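Local structure of NADPH-quinone reductase (Pediococcus pentosaceus ATCC 25745, 3HA2) at residues Glu45-Leu48 with Leu49-Asp53; Leu69-Gln72 with Trp73-Val77; Asn104-Ala107 with Phe108-Gly111. The protein probably reduces quinones with electrons from NAD(P)H by way of bound FMN, the chain here being the flavodoxin-like part of a longer protein. All blocks are in the same frame, centred on the assembly; numbering follows the deposited sequence.

Contact 1: Glu45-Leu48 with Leu49-Asp53; sequences EQSL and LLQND
S47 and Q51, four residues apart where helix 42-50 ends, are tied through their side chains. S47 OG donates to Q51 OE1 at 2.8 Å, arriving in the plane of the amide carbonyl. The serine can reach forward along the helix because OG stands anti to its own backbone N (chi1 -175°), and the glutamine, extended beyond CG, leans back along the backbone of S47, with Q51 CG 3.2 Å from S47 O. A short hydroxyl and a long amide thus suit their two positions.

The second side-chain bond is made by N52. Its ND2 lies 2.8 Å from L48 O with the N-H pointing at the oxygen at 165°, and the carbonyl oxygen sits close to the plane of the asparagine amide. The backbone has already left the helix at N52, yet its short side chain folds back to the last turn. Replacing N52 with an alanine removes the amide, and L48 O would probably lose its straight, short donor.

Backbone bonds finish the helix. L49 N to E45 O and L50 N to Q46 O, both 3.0 Å, are ordinary helical links. Q51 N is then shared weakly between S47 O and L48 O, each 3.2 Å away, a bifurcated link as the helix gives way to the loop.

Apolar contacts face the sheet: the leucine side chains of L48 and L49 reach L4 of strand 3-7, fastening the helix to it.

At the helix end, where carbonyls lack a following turn of N-H groups, side chains supply donors. K93 NZ adds a hydrogen bond to N52 O and weaker ones to L49 O and L50 O, and its positive charge would probably be favourable beside the negative end of the helix dipole.

Contact 2: Leu69-Gln72 with Trp73-Val77; sequences LLKQ and WMDTV
K71 and D75 lie one turn apart, and the lysine has to curl to meet its partner. Its chain starts anti to the backbone N (chi1 -173°) and bends at each later torsion, bringing K71 NZ to 2.7 Å from D75 OD1, which accepts through its syn lone pair in a salt bridge. NZ also donates to Y62 O and A66 O of the second subunit, and D75 OD2 accepts from A68 N there, so this ion pair is part of the dimer interface.

Q72 turns its amide at 80° to the D75 carboxylate. A water bridges the two, donating to Q72 OE1 at 2.9 Å and to D75 OD2 at 3.0 Å. T76 OG1 donates instead to Q72 O, also 3.0 Å away, a bond a short beta-hydroxyl can make to the carbonyl one turn back.

Helix 68-77 belongs to the beta-alpha-beta crossover from strand 54-60 to strand 94-101, and its side facing the sheet and the neighbouring helices is mostly apolar. Here L70 slants across W73, L70 CD1 coming to 3.7 Å from W73 CE3. V77 CB lies above one face of the indole, toward its rim. F40 meets W73 edge-to-face, while the selenomethionine M74 reaches F128 of helix 123-131.

Contact 3: Asn104-Ala107 with Phe108-Gly111; sequences NGNA and FQAG
N106 O is gripped by the side-chain amide of Q109 in a nearly straight bond: NE2 lies 2.8 Å away, the N-H...O angle is 174°, and the donor falls on a lone pair in the carbonyl plane. The two flat groups are well matched, since the oxygen also lies in the plane of the glutamine amide. Q109 CG sits between its own backbone N and carbonyl carbon (chi1 58°), which sends the otherwise extended chain back over the 3-10 turn 105-107.

That turn begins at N104, whose OD1 accepts from N106 N at 2.8 Å, an Asx turn suited to a short amide side chain. It closes with F108 N donating to G105 O at 3.2 Å, from above the carbonyl plane. A weak bond from Q109 N to A107 O follows. The same G105 O lies at the edge of the F108 ring, near its plane, and N104 O comes to 3.7 Å from F108 CD2.

The turn lies in the loop between strand 94-101 and helix 118-121. F108, the buried residue here, has an apolar ring that suits this inward place: it packs on I118 and L121 of that helix and on L61, while the backbone of A107 bonds to that of E114.

Contacts 1 and 2 are neighbours, their centres 15 Å apart, and helices 42-50 and 68-77 are stitched together by polar bonds: E45 OE1 lies 2.8 Å from W73 NE1 and Q46 NE2 3.0 Å from V77 O, both probable hydrogen bonds. The side chains of E45 and L49 also pack on V77. Contact 3 stands apart, its centre about 35 Å from that of contact 1, across the centre of the chain, and about 28 Å from that of contact 2, with nearest atoms about 16 Å away in the latter case. It follows the C-terminal end of strand 94-101; in flavodoxin-like folds loops at such strand ends usually form the FMN site, so it probably lies nearer the flavin than contact 1.

Contact 1: Glu45-Leu48 with Leu49-Asp53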
loop_
_atom_site.group_PDB
_atom_site.type_symbol
_atom_site.label_atom_id
_atom_site.label_comp_id
_atom_site.label_asym_id
_atom_site.label_seq_id
_atom_site.Cartn_x
_atom_site.Cartn_y
_atom_site.Cartn_z
ATOM N N GLU A 45 -1.339 -16.652 -12.525
ATOM C CA GLU A 45 -0.673 -15.359 -12.421
ATOM C C GLU A 45 0.853 -15.515 -12.471
ATOM O O GLU A 45 1.548 -14.755 -13.172
ATOM C CB GLU A 45 -1.101 -14.617 -11.143
ATOM C CG GLU A 45 -2.612 -14.312 -11.052
ATOM C CD GLU A 45 -3.104 -13.344 -12.134
ATOM O OE1 GLU A 45 -2.385 -12.364 -12.435
ATOM O OE2 GLU A 45 -4.221 -13.562 -12.675
ATOM N N GLN A 46 1.377 -16.503 -11.743
ATOM C CA GLN A 46 2.821 -16.767 -11.781
ATOM C C GLN A 46 3.265 -17.168 -13.178
ATOM O O GLN A 46 4.323 -16.737 -13.644
ATOM C CB GLN A 46 3.212 -17.835 -10.755
ATOM C CG GLN A 46 3.274 -17.254 -9.349
ATOM C CD GLN A 46 3.602 -18.293 -8.295
ATOM O OE1 GLN A 46 3.751 -19.465 -8.602
ATOM N NE2 GLN A 46 3.678 -17.863 -7.037
ATOM N N SER A 47 2.444 -17.979 -13.846
ATOM C CA SER A 47 2.729 -18.382 -15.215
ATOM C C SER A 47 2.854 -17.176 -16.139
ATOM O O SER A 47 3.778 -17.112 -16.947
ATOM C CB SER A 47 1.658 -19.317 -15.753
ATOM O OG SER A 47 2.046 -19.762 -17.040
ATOM N N LEU A 48 1.919 -16.234 -16.026
ATOM C CA LEU A 48 1.963 -15.031 -16.866
ATOM C C LEU A 48 3.209 -14.200 -16.593
ATOM O O LEU A 48 3.848 -13.698 -17.522
ATOM C CB LEU A 48 0.698 -14.190 -16.668
ATOM C CG LEU A 48 -0.595 -14.783 -17.234
ATOM C CD1 LEU A 48 -1.768 -13.886 -16.837
ATOM C CD2 LEU A 48 -0.520 -14.910 -18.761
ATOM N N LEU A 49 3.568 -14.050 -15.322
ATOM C CA LEU A 49 4.803 -13.336 -14.982
ATOM C C LEU A 49 6.034 -13.965 -15.628
ATOM O O LEU A 49 6.873 -13.258 -16.207
ATOM C CB LEU A 49 4.991 -13.254 -13.474
ATOM C CG LEU A 49 3.966 -12.361 -12.776
ATOM C CD1 LEU A 49 3.971 -12.696 -11.294
ATOM C CD2 LEU A 49 4.295 -10.907 -12.967
ATOM N N LEU A 50 6.127 -15.288 -15.546
ATOM C CA LEU A 50 7.285 -16.001 -16.073
ATOM C C LEU A 50 7.422 -15.820 -17.583
ATOM O O LEU A 50 8.531 -15.872 -18.108
ATOM C CB LEU A 50 7.219 -17.489 -15.716
ATOM C CG LEU A 50 7.470 -17.892 -14.256
ATOM C CD1 LEU A 50 7.261 -19.395 -14.072
ATOM C CD2 LEU A 50 8.864 -17.508 -13.803
ATOM N N GLN A 51 6.294 -15.612 -18.258
ATOM C CA GLN A 51 6.234 -15.541 -19.720
ATOM C C GLN A 51 6.483 -14.123 -20.246
ATOM O O GLN A 51 6.501 -13.905 -21.456
ATOM C CB GLN A 51 4.860 -16.007 -20.211
ATOM C CG GLN A 51 4.572 -17.490 -20.001
ATOM C CD GLN A 51 3.119 -17.846 -20.294
ATOM O OE1 GLN A 51 2.460 -18.516 -19.497
ATOM N NE2 GLN A 51 2.611 -17.391 -21.434
ATOM N N ASN A 52 6.631 -13.155 -19.348
ATOM C CA ASN A 52 6.781 -11.760 -19.785
ATOM C C ASN A 52 8.053 -11.117 -19.265
ATOM O O ASN A 52 8.584 -11.539 -18.238
ATOM C CB ASN A 52 5.534 -10.935 -19.443
ATOM C CG ASN A 52 4.343 -11.307 -20.312
ATOM O OD1 ASN A 52 4.093 -10.667 -21.339
ATOM N ND2 ASN A 52 3.632 -12.368 -19.935
ATOM N N ASP A 53 8.548 -10.114 -20.000
ATOM C CA ASP A 53 9.806 -9.425 -19.700
ATOM C C ASP A 53 9.581 -8.092 -19.004
ATOM O O ASP A 53 10.382 -7.670 -18.181
ATOM C CB ASP A 53 10.585 -9.159 -20.999
ATOM C CG ASP A 53 10.806 -10.413 -21.804
ATOM O OD1 ASP A 53 11.504 -11.313 -21.287
ATOM O OD2 ASP A 53 10.284 -10.504 -22.944
#

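Contact 2: Leu69-Gln72 with Trp73-Val77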
loop_
_atom_site.group_PDB
_atom_site.type_symbol
_atom_site.label_atom_id
_atom_site.label_comp_id
_atom_site.label_asym_id
_atom_site.label_seq_id
_atom_site.Cartn_x
_atom_site.Cartn_y
_atom_site.Cartn_z
ATOM N N LEU A 69 -7.176 -4.931 -4.082
ATOM C CA LEU A 69 -7.049 -6.148 -4.907
ATOM C C LEU A 69 -5.628 -6.293 -5.455
ATOM O O LEU A 69 -5.113 -7.404 -5.510
ATOM C CB LEU A 69 -8.070 -6.220 -6.057
ATOM C CG LEU A 69 -8.117 -7.621 -6.745
ATOM C CD1 LEU A 69 -8.374 -8.774 -5.766
ATOM C CD2 LEU A 69 -9.131 -7.709 -7.871
ATOM N N LEU A 70 -4.985 -5.190 -5.831
ATOM C CA LEU A 70 -3.583 -5.298 -6.266
ATOM C C LEU A 70 -2.662 -5.700 -5.106
ATOM O O LEU A 70 -1.749 -6.504 -5.284
ATOM C CB LEU A 70 -3.073 -4.026 -6.956
ATOM C CG LEU A 70 -1.619 -4.110 -7.471
ATOM C CD1 LEU A 70 -1.427 -5.239 -8.505
ATOM C CD2 LEU A 70 -1.159 -2.789 -8.051
ATOM N N LYS A 71 -2.923 -5.158 -3.914
ATOM C CA LYS A 71 -2.109 -5.499 -2.758
ATOM C C LYS A 71 -2.300 -6.982 -2.433
ATOM O O LYS A 71 -1.342 -7.671 -2.089
ATOM C CB LYS A 71 -2.496 -4.647 -1.547
ATOM C CG LYS A 71 -1.565 -4.831 -0.366
ATOM C CD LYS A 71 -0.181 -4.258 -0.710
ATOM C CE LYS A 71 0.948 -5.207 -0.344
ATOM N NZ LYS A 71 1.016 -5.579 1.103
ATOM N N GLN A 72 -3.535 -7.475 -2.566
ATOM C CA GLN A 72 -3.791 -8.904 -2.361
ATOM C C GLN A 72 -3.000 -9.771 -3.346
ATOM O O GLN A 72 -2.457 -10.803 -2.971
ATOM C CB GLN A 72 -5.279 -9.238 -2.441
ATOM C CG GLN A 72 -5.620 -10.677 -1.981
ATOM C CD GLN A 72 -5.324 -10.885 -0.502
ATOM O OE1 GLN A 72 -4.228 -11.293 -0.122
ATOM N NE2 GLN A 72 -6.283 -10.533 0.342
ATOM N N TRP A 73 -2.937 -9.338 -4.604
ATOM C CA TRP A 73 -2.173 -10.062 -5.636
ATOM C C TRP A 73 -0.694 -10.067 -5.278
ATOM O O TRP A 73 -0.029 -11.099 -5.374
ATOM C CB TRP A 73 -2.442 -9.374 -6.976
ATOM C CG TRP A 73 -1.791 -9.923 -8.218
ATOM C CD1 TRP A 73 -2.293 -10.866 -9.073
ATOM C CD2 TRP A 73 -0.582 -9.452 -8.802
ATOM N NE1 TRP A 73 -1.434 -11.042 -10.140
ATOM C CE2 TRP A 73 -0.366 -10.198 -9.984
ATOM C CE3 TRP A 73 0.380 -8.512 -8.406
ATOM C CZ2 TRP A 73 0.753 -10.002 -10.803
ATOM C CZ3 TRP A 73 1.497 -8.300 -9.242
ATOM C CH2 TRP A 73 1.667 -9.058 -10.418
HETATM N N MSE A 74 -0.182 -8.926 -4.820
HETATM C CA MSE A 74 1.211 -8.836 -4.389
HETATM C C MSE A 74 1.468 -9.812 -3.233
HETATM O O MSE A 74 2.442 -10.556 -3.255
HETATM C CB MSE A 74 1.564 -7.404 -3.947
HETATM C CG MSE A 74 1.495 -6.371 -5.052
HETATM SE SE MSE A 74 3.059 -6.534 -6.221
HETATM C CE MSE A 74 4.466 -6.197 -4.909
ATOM N N ASP A 75 0.569 -9.810 -2.242
ATOM C CA ASP A 75 0.720 -10.612 -1.013
ATOM C C ASP A 75 0.681 -12.121 -1.289
ATOM O O ASP A 75 1.305 -12.908 -0.568
ATOM C CB ASP A 75 -0.393 -10.262 -0.001
ATOM C CG ASP A 75 -0.264 -8.850 0.608
ATOM O OD1 ASP A 75 0.763 -8.181 0.402
ATOM O OD2 ASP A 75 -1.217 -8.426 1.307
ATOM N N THR A 76 -0.066 -12.526 -2.311
ATOM C CA THR A 76 -0.387 -13.937 -2.527
ATOM C C THR A 76 0.381 -14.552 -3.708
ATOM O O THR A 76 0.828 -15.694 -3.641
ATOM C CB THR A 76 -1.922 -14.115 -2.713
ATOM O OG1 THR A 76 -2.619 -13.472 -1.627
ATOM C CG2 THR A 76 -2.295 -15.562 -2.689
ATOM N N VAL A 77 0.538 -13.780 -4.784
ATOM C CA VAL A 77 1.240 -14.264 -5.976
ATOM C C VAL A 77 2.746 -14.169 -5.752
ATOM O O VAL A 77 3.505 -15.046 -6.175
ATOM C CB VAL A 77 0.818 -13.460 -7.260
ATOM C CG1 VAL A 77 1.736 -13.777 -8.465
ATOM C CG2 VAL A 77 -0.620 -13.742 -7.623
HETATM O O HOH W 1 -2.991 -10.627 2.404
#

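Contact 3: Asn104-Ala107 with Phe108-Gly111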
loop_
_atom_site.group_PDB
_atom_site.type_symbol
_atom_site.label_atom_id
_atom_site.label_comp_id
_atom_site.label_asym_id
_atom_site.label_seq_id
_atom_site.Cartn_x
_atom_site.Cartn_y
_atom_site.Cartn_z
ATOM N N ASN A 104 -4.765 17.011 -9.709
ATOM C CA ASN A 104 -3.774 17.647 -10.555
ATOM C C ASN A 104 -2.378 17.157 -10.173
ATOM O O ASN A 104 -2.076 16.990 -8.991
ATOM C CB ASN A 104 -3.853 19.169 -10.438
ATOM C CG ASN A 104 -3.076 19.871 -11.524
ATOM O OD1 ASN A 104 -1.850 19.867 -11.521
ATOM N ND2 ASN A 104 -3.789 20.486 -12.475
ATOM N N GLY A 105 -1.532 16.932 -11.174
ATOM C CA GLY A 105 -0.171 16.471 -10.925
ATOM C C GLY A 105 0.592 17.451 -10.051
ATOM O O GLY A 105 1.450 17.059 -9.295
ATOM N N ASN A 106 0.257 18.732 -10.141
ATOM C CA ASN A 106 0.998 19.748 -9.387
ATOM C C ASN A 106 0.763 19.724 -7.870
ATOM O O ASN A 106 1.497 20.375 -7.141
ATOM C CB ASN A 106 0.754 21.141 -9.957
ATOM C CG ASN A 106 1.426 21.333 -11.320
ATOM O OD1 ASN A 106 2.507 20.783 -11.589
ATOM N ND2 ASN A 106 0.784 22.100 -12.185
ATOM N N ALA A 107 -0.219 18.948 -7.392
ATOM C CA ALA A 107 -0.441 18.813 -5.944
ATOM C C ALA A 107 0.619 17.918 -5.283
ATOM O O ALA A 107 0.845 17.997 -4.061
ATOM C CB ALA A 107 -1.830 18.236 -5.689
ATOM N N PHE A 108 1.265 17.075 -6.094
ATOM C CA PHE A 108 2.191 16.057 -5.594
ATOM C C PHE A 108 3.638 16.545 -5.634
ATOM O O PHE A 108 4.434 16.118 -6.463
ATOM C CB PHE A 108 2.044 14.752 -6.379
ATOM C CG PHE A 108 0.707 14.098 -6.214
ATOM C CD1 PHE A 108 0.440 13.324 -5.091
ATOM C CD2 PHE A 108 -0.295 14.267 -7.184
ATOM C CE1 PHE A 108 -0.811 12.705 -4.932
ATOM C CE2 PHE A 108 -1.561 13.670 -7.023
ATOM C CZ PHE A 108 -1.815 12.890 -5.896
ATOM N N GLN A 109 3.970 17.430 -4.706
ATOM C CA GLN A 109 5.335 17.943 -4.571
ATOM C C GLN A 109 5.427 18.667 -3.246
ATOM O O GLN A 109 4.400 19.049 -2.666
ATOM C CB GLN A 109 5.686 18.937 -5.700
ATOM C CG GLN A 109 4.755 20.138 -5.797
ATOM C CD GLN A 109 5.084 21.065 -6.937
ATOM O OE1 GLN A 109 6.224 21.520 -7.079
ATOM N NE2 GLN A 109 4.072 21.405 -7.730
ATOM N N ALA A 110 6.657 18.875 -2.786
ATOM C CA ALA A 110 6.901 19.631 -1.561
ATOM C C ALA A 110 6.275 21.026 -1.654
ATOM O O ALA A 110 6.360 21.702 -2.676
ATOM C CB ALA A 110 8.401 19.711 -1.283
ATOM N N GLY A 111 5.622 21.454 -0.581
ATOM C CA GLY A 111 5.052 22.814 -0.561
ATOM C C GLY A 111 3.662 22.899 -1.175
ATOM O O GLY A 111 2.974 23.912 -1.022
#